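Local coordinates for protein putative aldehyde dehydrogenase AldY (Bacillus subtilis, PDB 4DNG) that probably oxidises aldehydes to carboxylates with NAD+ as cofactor, and may contribute to protecting the cell against stress from ethanol and related compounds, at residues K69-R83 with L105-T119. Residues are numbered along the deposited sequence; the frame is centred on the assembly and turned at random.
Sequences KAVLQKARGYLHENR and LEQTIAILDEAMTYT
The Arg76 guanidinium pairs its NE and NH1 with the two carboxylate oxygens of Asp113 in a salt bridge. NE of Arg76 donates to OD1 of Asp113 at 2.8 Å. NH1 of Arg76 donates to OD2 of Asp113 at 2.6 Å. Both oxygens use their syn lone pairs, and the guanidinium and carboxylate planes lie only 18° apart. CG of Arg76 sits between the backbone N and the carbonyl carbon (chi1 89°), and further bends at chi2 and chi3 curl the chain back to the aspartate. CG2 of Ile109 lies over one guanidinium face, 3.4 Å from NH1 of Arg76. A leucine in place of Arg76 would probably leave the Asp113 carboxylate without its charged mate. A second salt bridge joins NH2 of Arg83 to OE2 of Glu106 at 2.9 Å, though its hydrogen bond is weak.

Apolar side chains fill the interface beneath these charges. Leu112 is a knob among Leu72, Ala75, Arg76 and Leu79; its CD2 meets CD2 of Leu72 at 3.7 Å. Leu79 sits in turn among Leu105, Thr108, Ile109 and Leu112. Met116 and Leu72 lie alongside each other, running opposite ways, and SD of Met116 lies 3.6 Å from CG of Gln73.

Helix 183-196 backs Ala75 and Leu79, while helix 156-169 backs Thr108 and Leu112. The segments form an antiparallel helix pair with knobs-into-holes packing, its axes 9.4 Å apart at 166°, within the aldehyde dehydrogenase fold and away from the predicted active-site residues.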
ATOM      1  N   LYS A  69     -22.522  -1.514  15.737  1.00 81.91           N
ATOM      2  CA  LYS A  69     -23.288  -2.666  15.267  1.00 86.03           C
ATOM      3  C   LYS A  69     -24.741  -2.268  15.012  1.00 85.29           C
ATOM      4  O   LYS A  69     -25.336  -2.696  14.017  1.00 89.75           O
ATOM      5  CB  LYS A  69     -23.207  -3.843  16.243  1.00 94.21           C
ATOM      6  CG  LYS A  69     -21.802  -4.403  16.428  1.00101.15           C
ATOM      7  CD  LYS A  69     -21.766  -5.562  17.417  1.00 99.01           C
ATOM      8  CE  LYS A  69     -22.178  -6.875  16.764  1.00104.50           C
ATOM      9  NZ  LYS A  69     -22.444  -7.936  17.777  1.00110.75           N
ATOM     10  N   ALA A  70     -25.295  -1.439  15.902  1.00 78.23           N
ATOM     11  CA  ALA A  70     -26.678  -0.948  15.778  1.00 78.67           C
ATOM     12  C   ALA A  70     -26.915  -0.174  14.471  1.00 83.36           C
ATOM     13  O   ALA A  70     -27.901  -0.409  13.751  1.00 88.24           O
ATOM     14  CB  ALA A  70     -27.041  -0.088  16.977  1.00 75.85           C
ATOM     15  N   VAL A  71     -25.984   0.724  14.158  1.00 78.19           N
ATOM     16  CA  VAL A  71     -26.034   1.495  12.920  1.00 74.50           C
ATOM     17  C   VAL A  71     -26.057   0.569  11.693  1.00 72.18           C
ATOM     18  O   VAL A  71     -26.855   0.761  10.775  1.00 73.73           O
ATOM     19  CB  VAL A  71     -24.892   2.532  12.902  1.00 70.95           C
ATOM     20  CG1 VAL A  71     -24.537   2.998  11.497  1.00 65.46           C
ATOM     21  CG2 VAL A  71     -25.268   3.710  13.787  1.00 73.71           C
ATOM     22  N   LEU A  72     -25.236  -0.471  11.713  1.00 70.66           N
ATOM     23  CA  LEU A  72     -25.153  -1.382  10.574  1.00 74.05           C
ATOM     24  C   LEU A  72     -26.381  -2.232  10.472  1.00 80.20           C
ATOM     25  O   LEU A  72     -26.863  -2.476   9.358  1.00 78.18           O
ATOM     26  CB  LEU A  72     -23.922  -2.277  10.652  1.00 75.57           C
ATOM     27  CG  LEU A  72     -22.592  -1.521  10.730  1.00 80.82           C
ATOM     28  CD1 LEU A  72     -21.464  -2.474  11.137  1.00 85.40           C
ATOM     29  CD2 LEU A  72     -22.273  -0.777   9.436  1.00 77.64           C
ATOM     30  N   GLN A  73     -26.878  -2.677  11.633  1.00 83.09           N
ATOM     31  CA  GLN A  73     -28.078  -3.495  11.704  1.00 80.73           C
ATOM     32  C   GLN A  73     -29.251  -2.742  11.098  1.00 79.96           C
ATOM     33  O   GLN A  73     -29.887  -3.244  10.172  1.00 78.94           O
ATOM     34  CB  GLN A  73     -28.386  -3.913  13.145  1.00 96.93           C
ATOM     35  CG  GLN A  73     -27.747  -5.224  13.574  1.00105.12           C
ATOM     36  CD  GLN A  73     -28.617  -6.433  13.277  1.00110.26           C
ATOM     37  OE1 GLN A  73     -28.674  -6.922  12.145  1.00 96.92           O
ATOM     38  NE2 GLN A  73     -29.293  -6.933  14.308  1.00128.57           N
ATOM     39  N   LYS A  74     -29.517  -1.529  11.588  1.00 80.16           N
ATOM     40  CA  LYS A  74     -30.641  -0.747  11.069  1.00 75.53           C
ATOM     41  C   LYS A  74     -30.448  -0.461   9.583  1.00 71.43           C
ATOM     42  O   LYS A  74     -31.403  -0.533   8.816  1.00 70.69           O
ATOM     43  CB  LYS A  74     -30.848   0.527  11.877  1.00 83.28           C
ATOM     44  CG  LYS A  74     -31.148   0.261  13.352  1.00 93.33           C
ATOM     45  CD  LYS A  74     -31.878   1.417  14.006  1.00 97.89           C
ATOM     46  CE  LYS A  74     -32.163   1.127  15.473  1.00103.50           C
ATOM     47  NZ  LYS A  74     -30.998   1.418  16.360  1.00 98.02           N
ATOM     48  N   ALA A  75     -29.198  -0.193   9.181  1.00 68.89           N
ATOM     49  CA  ALA A  75     -28.833  -0.041   7.770  1.00 66.85           C
ATOM     50  C   ALA A  75     -29.157  -1.304   6.934  1.00 67.48           C
ATOM     51  O   ALA A  75     -29.953  -1.228   6.001  1.00 69.70           O
ATOM     52  CB  ALA A  75     -27.368   0.364   7.623  1.00 64.13           C
ATOM     53  N   ARG A  76     -28.581  -2.458   7.284  1.00 60.26           N
ATOM     54  CA  ARG A  76     -28.942  -3.699   6.603  1.00 66.46           C
ATOM     55  C   ARG A  76     -30.445  -3.957   6.677  1.00 73.69           C
ATOM     56  O   ARG A  76     -31.030  -4.510   5.746  1.00 76.86           O
ATOM     57  CB  ARG A  76     -28.141  -4.903   7.130  1.00 70.03           C
ATOM     58  CG  ARG A  76     -28.738  -5.645   8.319  1.00 79.22           C
ATOM     59  CD  ARG A  76     -29.672  -6.762   7.890  1.00 85.25           C
ATOM     60  NE  ARG A  76     -28.956  -7.974   7.494  1.00 88.71           N
ATOM     61  CZ  ARG A  76     -29.549  -9.063   7.006  1.00 82.91           C
ATOM     62  NH1 ARG A  76     -28.825 -10.130   6.690  1.00 78.22           N
ATOM     63  NH2 ARG A  76     -30.866  -9.088   6.835  1.00 73.08           N
ATOM     64  N   GLY A  77     -31.055  -3.550   7.789  1.00 74.22           N
ATOM     65  CA  GLY A  77     -32.493  -3.714   7.994  1.00 78.62           C
ATOM     66  C   GLY A  77     -33.302  -2.890   7.015  1.00 77.20           C
ATOM     67  O   GLY A  77     -34.255  -3.393   6.420  1.00 78.14           O
ATOM     68  N   TYR A  78     -32.915  -1.624   6.845  1.00 76.74           N
ATOM     69  CA  TYR A  78     -33.544  -0.756   5.851  1.00 78.30           C
ATOM     70  C   TYR A  78     -33.510  -1.383   4.445  1.00 71.72           C
ATOM     71  O   TYR A  78     -34.504  -1.333   3.705  1.00 73.99           O
ATOM     72  CB  TYR A  78     -32.887   0.639   5.831  1.00 75.16           C
ATOM     73  CG  TYR A  78     -33.531   1.606   4.861  1.00 69.63           C
ATOM     74  CD1 TYR A  78     -33.136   1.662   3.513  1.00 69.12           C
ATOM     75  CD2 TYR A  78     -34.555   2.449   5.282  1.00 70.80           C
ATOM     76  CE1 TYR A  78     -33.752   2.539   2.621  1.00 73.98           C
ATOM     77  CE2 TYR A  78     -35.165   3.338   4.411  1.00 71.36           C
ATOM     78  CZ  TYR A  78     -34.768   3.384   3.091  1.00 78.91           C
ATOM     79  OH  TYR A  78     -35.403   4.278   2.261  1.00 86.74           O
ATOM     80  N   LEU A  79     -32.384  -1.981   4.079  1.00 65.46           N
ATOM     81  CA  LEU A  79     -32.232  -2.485   2.699  1.00 68.15           C
ATOM     82  C   LEU A  79     -33.056  -3.740   2.448  1.00 73.90           C
ATOM     83  O   LEU A  79     -33.563  -3.944   1.344  1.00 78.70           O
ATOM     84  CB  LEU A  79     -30.768  -2.747   2.341  1.00 57.50           C
ATOM     85  CG  LEU A  79     -29.737  -1.618   2.502  1.00 58.80           C
ATOM     86  CD1 LEU A  79     -28.305  -2.129   2.296  1.00 60.11           C
ATOM     87  CD2 LEU A  79     -29.999  -0.451   1.564  1.00 57.44           C
ATOM     88  N   HIS A  80     -33.183  -4.574   3.477  1.00 70.36           N
ATOM     89  CA  HIS A  80     -33.916  -5.840   3.372  1.00 71.25           C
ATOM     90  C   HIS A  80     -35.427  -5.620   3.380  1.00 68.63           C
ATOM     91  O   HIS A  80     -36.143  -6.174   2.535  1.00 65.03           O
ATOM     92  CB  HIS A  80     -33.432  -6.813   4.464  1.00 72.18           C
ATOM     93  CG  HIS A  80     -34.291  -8.047   4.621  1.00 76.39           C
ATOM     94  ND1 HIS A  80     -35.103  -8.237   5.686  1.00 79.19           N
ATOM     95  CD2 HIS A  80     -34.449  -9.164   3.803  1.00 77.07           C
ATOM     96  CE1 HIS A  80     -35.752  -9.408   5.553  1.00 79.06           C
ATOM     97  NE2 HIS A  80     -35.358  -9.974   4.403  1.00 78.69           N
ATOM     98  N   GLU A  81     -35.912  -4.796   4.317  1.00 66.31           N
ATOM     99  CA  GLU A  81     -37.317  -4.365   4.364  1.00 71.84           C
ATOM    100  C   GLU A  81     -37.750  -3.796   3.015  1.00 70.19           C
ATOM    101  O   GLU A  81     -38.852  -4.054   2.544  1.00 71.82           O
ATOM    102  CB  GLU A  81     -37.515  -3.300   5.461  1.00 76.00           C
ATOM    103  CG  GLU A  81     -38.951  -2.819   5.633  1.00 79.04           C
ATOM    104  CD  GLU A  81     -39.882  -3.957   5.976  1.00 83.48           C
ATOM    105  OE1 GLU A  81     -39.524  -4.751   6.871  1.00 93.44           O
ATOM    106  OE2 GLU A  81     -40.955  -4.068   5.346  1.00 80.12           O
ATOM    107  N   ASN A  82     -36.843  -3.061   2.381  1.00 68.77           N
ATOM    108  CA  ASN A  82     -37.155  -2.319   1.168  1.00 70.82           C
ATOM    109  C   ASN A  82     -36.654  -2.979  -0.101  1.00 70.41           C
ATOM    110  O   ASN A  82     -36.591  -2.334  -1.149  1.00 68.63           O
ATOM    111  CB  ASN A  82     -36.616  -0.889   1.295  1.00 65.29           C
ATOM    112  CG  ASN A  82     -37.311  -0.119   2.387  1.00 65.60           C
ATOM    113  OD1 ASN A  82     -38.525  -0.128   2.450  1.00 64.78           O
ATOM    114  ND2 ASN A  82     -36.548   0.513   3.279  1.00 68.86           N
ATOM    115  N   ARG A  83     -36.329  -4.267  -0.004  1.00 74.53           N
ATOM    116  CA  ARG A  83     -35.626  -4.970  -1.080  1.00 77.97           C
ATOM    117  C   ARG A  83     -36.307  -4.844  -2.445  1.00 77.31           C
ATOM    118  O   ARG A  83     -35.649  -4.633  -3.462  1.00 74.94           O
ATOM    119  CB  ARG A  83     -35.355  -6.438  -0.707  1.00 79.83           C
ATOM    120  CG  ARG A  83     -36.573  -7.282  -0.366  1.00 79.73           C
ATOM    121  CD  ARG A  83     -36.181  -8.607   0.278  1.00 85.03           C
ATOM    122  NE  ARG A  83     -35.415  -9.453  -0.635  1.00 99.67           N
ATOM    123  CZ  ARG A  83     -34.111  -9.731  -0.533  1.00101.04           C
ATOM    124  NH1 ARG A  83     -33.370  -9.252   0.476  1.00 90.81           N
ATOM    125  NH2 ARG A  83     -33.547 -10.516  -1.449  1.00 92.73           N
ATOM    126  N   LEU A 105     -28.155  -6.588  -4.568  1.00 59.88           N
ATOM    127  CA  LEU A 105     -28.727  -6.176  -3.293  1.00 60.38           C
ATOM    128  C   LEU A 105     -28.390  -7.183  -2.211  1.00 65.63           C
ATOM    129  O   LEU A 105     -28.022  -6.799  -1.095  1.00 68.36           O
ATOM    130  CB  LEU A 105     -30.239  -5.958  -3.353  1.00 66.10           C
ATOM    131  CG  LEU A 105     -30.907  -5.398  -2.074  1.00 67.43           C
ATOM    132  CD1 LEU A 105     -30.185  -4.188  -1.508  1.00 68.70           C
ATOM    133  CD2 LEU A 105     -32.330  -5.026  -2.369  1.00 74.16           C
ATOM    134  N   GLU A 106     -28.511  -8.466  -2.539  1.00 66.47           N
ATOM    135  CA  GLU A 106     -28.097  -9.515  -1.603  1.00 70.67           C
ATOM    136  C   GLU A 106     -26.633  -9.398  -1.170  1.00 69.38           C
ATOM    137  O   GLU A 106     -26.342  -9.400   0.031  1.00 75.12           O
ATOM    138  CB  GLU A 106     -28.456 -10.908  -2.115  1.00 73.35           C
ATOM    139  CG  GLU A 106     -29.884 -11.276  -1.717  1.00 88.88           C
ATOM    140  CD  GLU A 106     -30.513 -12.341  -2.589  1.00108.81           C
ATOM    141  OE1 GLU A 106     -29.786 -13.024  -3.341  1.00115.53           O
ATOM    142  OE2 GLU A 106     -31.749 -12.496  -2.521  1.00124.08           O
ATOM    143  N   GLN A 107     -25.720  -9.248  -2.123  1.00 66.10           N
ATOM    144  CA  GLN A 107     -24.294  -9.115  -1.781  1.00 62.82           C
ATOM    145  C   GLN A 107     -23.979  -7.921  -0.896  1.00 62.23           C
ATOM    146  O   GLN A 107     -23.172  -8.032   0.018  1.00 70.61           O
ATOM    147  CB  GLN A 107     -23.457  -9.067  -3.031  1.00 65.24           C
ATOM    148  CG  GLN A 107     -23.248 -10.429  -3.667  1.00 79.34           C
ATOM    149  CD  GLN A 107     -22.435 -10.330  -4.948  1.00 98.50           C
ATOM    150  OE1 GLN A 107     -22.054 -11.343  -5.531  1.00105.09           O
ATOM    151  NE2 GLN A 107     -22.165  -9.100  -5.396  1.00101.43           N
ATOM    152  N   THR A 108     -24.627  -6.791  -1.177  1.00 62.81           N
ATOM    153  CA  THR A 108     -24.580  -5.560  -0.362  1.00 56.41           C
ATOM    154  C   THR A 108     -24.986  -5.803   1.109  1.00 61.20           C
ATOM    155  O   THR A 108     -24.317  -5.344   2.032  1.00 64.87           O
ATOM    156  CB  THR A 108     -25.469  -4.481  -1.027  1.00 57.33           C
ATOM    157  OG1 THR A 108     -25.011  -4.264  -2.371  1.00 61.35           O
ATOM    158  CG2 THR A 108     -25.446  -3.133  -0.275  1.00 58.35           C
ATOM    159  N   ILE A 109     -26.070  -6.545   1.307  1.00 63.38           N
ATOM    160  CA  ILE A 109     -26.500  -7.004   2.615  1.00 67.46           C
ATOM    161  C   ILE A 109     -25.463  -7.934   3.260  1.00 70.67           C
ATOM    162  O   ILE A 109     -25.108  -7.777   4.444  1.00 69.08           O
ATOM    163  CB  ILE A 109     -27.860  -7.710   2.482  1.00 74.80           C
ATOM    164  CG1 ILE A 109     -28.952  -6.664   2.214  1.00 78.96           C
ATOM    165  CG2 ILE A 109     -28.163  -8.585   3.696  1.00 74.51           C
ATOM    166  CD1 ILE A 109     -30.175  -7.204   1.497  1.00 81.76           C
ATOM    167  N   ALA A 110     -24.978  -8.905   2.489  1.00 69.01           N
ATOM    168  CA  ALA A 110     -23.900  -9.767   2.975  1.00 73.54           C
ATOM    169  C   ALA A 110     -22.731  -8.932   3.532  1.00 69.75           C
ATOM    170  O   ALA A 110     -22.298  -9.146   4.667  1.00 73.55           O
ATOM    171  CB  ALA A 110     -23.435 -10.732   1.893  1.00 67.78           C
ATOM    172  N   ILE A 111     -22.269  -7.956   2.758  1.00 57.24           N
ATOM    173  CA  ILE A 111     -21.203  -7.049   3.210  1.00 61.94           C
ATOM    174  C   ILE A 111     -21.523  -6.368   4.555  1.00 69.32           C
ATOM    175  O   ILE A 111     -20.661  -6.291   5.435  1.00 68.21           O
ATOM    176  CB  ILE A 111     -20.871  -6.010   2.133  1.00 61.35           C
ATOM    177  CG1 ILE A 111     -20.153  -6.676   0.966  1.00 62.76           C
ATOM    178  CG2 ILE A 111     -20.013  -4.891   2.687  1.00 63.33           C
ATOM    179  CD1 ILE A 111     -20.304  -5.930  -0.343  1.00 62.73           C
ATOM    180  N   LEU A 112     -22.755  -5.887   4.728  1.00 69.87           N
ATOM    181  CA  LEU A 112     -23.138  -5.301   6.015  1.00 68.48           C
ATOM    182  C   LEU A 112     -23.155  -6.334   7.151  1.00 66.60           C
ATOM    183  O   LEU A 112     -22.731  -6.039   8.266  1.00 65.30           O
ATOM    184  CB  LEU A 112     -24.467  -4.544   5.928  1.00 67.67           C
ATOM    185  CG  LEU A 112     -24.404  -3.117   5.387  1.00 68.30           C
ATOM    186  CD1 LEU A 112     -25.796  -2.626   5.029  1.00 69.18           C
ATOM    187  CD2 LEU A 112     -23.747  -2.176   6.391  1.00 68.44           C
ATOM    188  N   ASP A 113     -23.636  -7.540   6.860  1.00 72.02           N
ATOM    189  CA  ASP A 113     -23.604  -8.646   7.826  1.00 70.85           C
ATOM    190  C   ASP A 113     -22.166  -8.937   8.258  1.00 66.96           C
ATOM    191  O   ASP A 113     -21.909  -9.235   9.415  1.00 69.26           O
ATOM    192  CB  ASP A 113     -24.222  -9.914   7.219  1.00 70.85           C
ATOM    193  CG  ASP A 113     -25.749  -9.843   7.096  1.00 76.73           C
ATOM    194  OD1 ASP A 113     -26.372  -8.958   7.727  1.00 77.05           O
ATOM    195  OD2 ASP A 113     -26.331 -10.683   6.355  1.00 75.29           O
ATOM    196  N   GLU A 114     -21.227  -8.827   7.320  1.00 72.63           N
ATOM    197  CA  GLU A 114     -19.841  -9.191   7.572  1.00 70.34           C
ATOM    198  C   GLU A 114     -19.181  -8.134   8.440  1.00 69.55           C
ATOM    199  O   GLU A 114     -18.493  -8.469   9.405  1.00 75.70           O
ATOM    200  CB  GLU A 114     -19.093  -9.447   6.263  1.00 73.35           C
ATOM    201  CG  GLU A 114     -17.652  -9.932   6.412  1.00 89.00           C
ATOM    202  CD  GLU A 114     -17.509 -11.302   7.075  1.00115.29           C
ATOM    203  OE1 GLU A 114     -18.368 -12.192   6.860  1.00117.21           O
ATOM    204  OE2 GLU A 114     -16.515 -11.497   7.813  1.00127.63           O
ATOM    205  N   ALA A 115     -19.459  -6.865   8.144  1.00 65.99           N
ATOM    206  CA  ALA A 115     -18.941  -5.738   8.931  1.00 69.83           C
ATOM    207  C   ALA A 115     -19.187  -5.848  10.437  1.00 78.65           C
ATOM    208  O   ALA A 115     -18.295  -5.564  11.246  1.00 83.64           O
ATOM    209  CB  ALA A 115     -19.495  -4.427   8.404  1.00 68.42           C
ATOM    210  N   MET A 116     -20.393  -6.263  10.808  1.00 76.85           N
ATOM    211  CA  MET A 116     -20.747  -6.446  12.202  1.00 78.16           C
ATOM    212  C   MET A 116     -19.819  -7.401  12.963  1.00 82.04           C
ATOM    213  O   MET A 116     -19.642  -7.262  14.171  1.00 87.84           O
ATOM    214  CB  MET A 116     -22.183  -6.940  12.306  1.00 82.76           C
ATOM    215  CG  MET A 116     -23.216  -5.913  11.893  1.00 88.17           C
ATOM    216  SD  MET A 116     -24.864  -6.616  11.992  1.00 97.85           S
ATOM    217  CE  MET A 116     -25.625  -5.969  10.507  1.00 92.34           C
ATOM    218  N   THR A 117     -19.234  -8.365  12.259  1.00 80.61           N
ATOM    219  CA  THR A 117     -18.364  -9.359  12.885  1.00 79.15           C
ATOM    220  C   THR A 117     -17.010  -8.775  13.286  1.00 82.28           C
ATOM    221  O   THR A 117     -16.308  -9.339  14.130  1.00 83.98           O
ATOM    222  CB  THR A 117     -18.124 -10.583  11.979  1.00 78.59           C
ATOM    223  OG1 THR A 117     -17.329 -10.206  10.847  1.00 79.58           O
ATOM    224  CG2 THR A 117     -19.446 -11.176  11.507  1.00 78.39           C
ATOM    225  N   TYR A 118     -16.640  -7.648  12.696  1.00 79.72           N
ATOM    226  CA  TYR A 118     -15.353  -7.054  13.044  1.00 89.45           C
ATOM    227  C   TYR A 118     -15.380  -5.606  13.547  1.00 83.96           C
ATOM    228  O   TYR A 118     -14.327  -5.023  13.820  1.00 81.52           O
ATOM    229  CB  TYR A 118     -14.328  -7.252  11.925  1.00 91.86           C
ATOM    230  CG  TYR A 118     -14.768  -6.793  10.566  1.00 84.67           C
ATOM    231  CD1 TYR A 118     -15.056  -5.455  10.328  1.00 87.84           C
ATOM    232  CD2 TYR A 118     -14.862  -7.689   9.510  1.00 80.95           C
ATOM    233  CE1 TYR A 118     -15.435  -5.019   9.073  1.00 87.35           C
ATOM    234  CE2 TYR A 118     -15.255  -7.267   8.250  1.00 83.25           C
ATOM    235  CZ  TYR A 118     -15.534  -5.927   8.040  1.00 85.62           C
ATOM    236  OH  TYR A 118     -15.923  -5.475   6.806  1.00 92.47           O
ATOM    237  N   THR A 119     -16.578  -5.048  13.696  1.00 77.94           N
ATOM    238  CA  THR A 119     -16.745  -3.765  14.362  1.00 81.34           C
ATOM    239  C   THR A 119     -16.053  -3.803  15.728  1.00 88.46           C
ATOM    240  O   THR A 119     -15.589  -2.780  16.232  1.00 84.62           O
ATOM    241  CB  THR A 119     -18.227  -3.435  14.597  1.00 88.20           C
ATOM    242  OG1 THR A 119     -19.047  -4.230  13.733  1.00103.62           O
ATOM    243  CG2 THR A 119     -18.487  -1.976  14.336  1.00 74.74           C
TER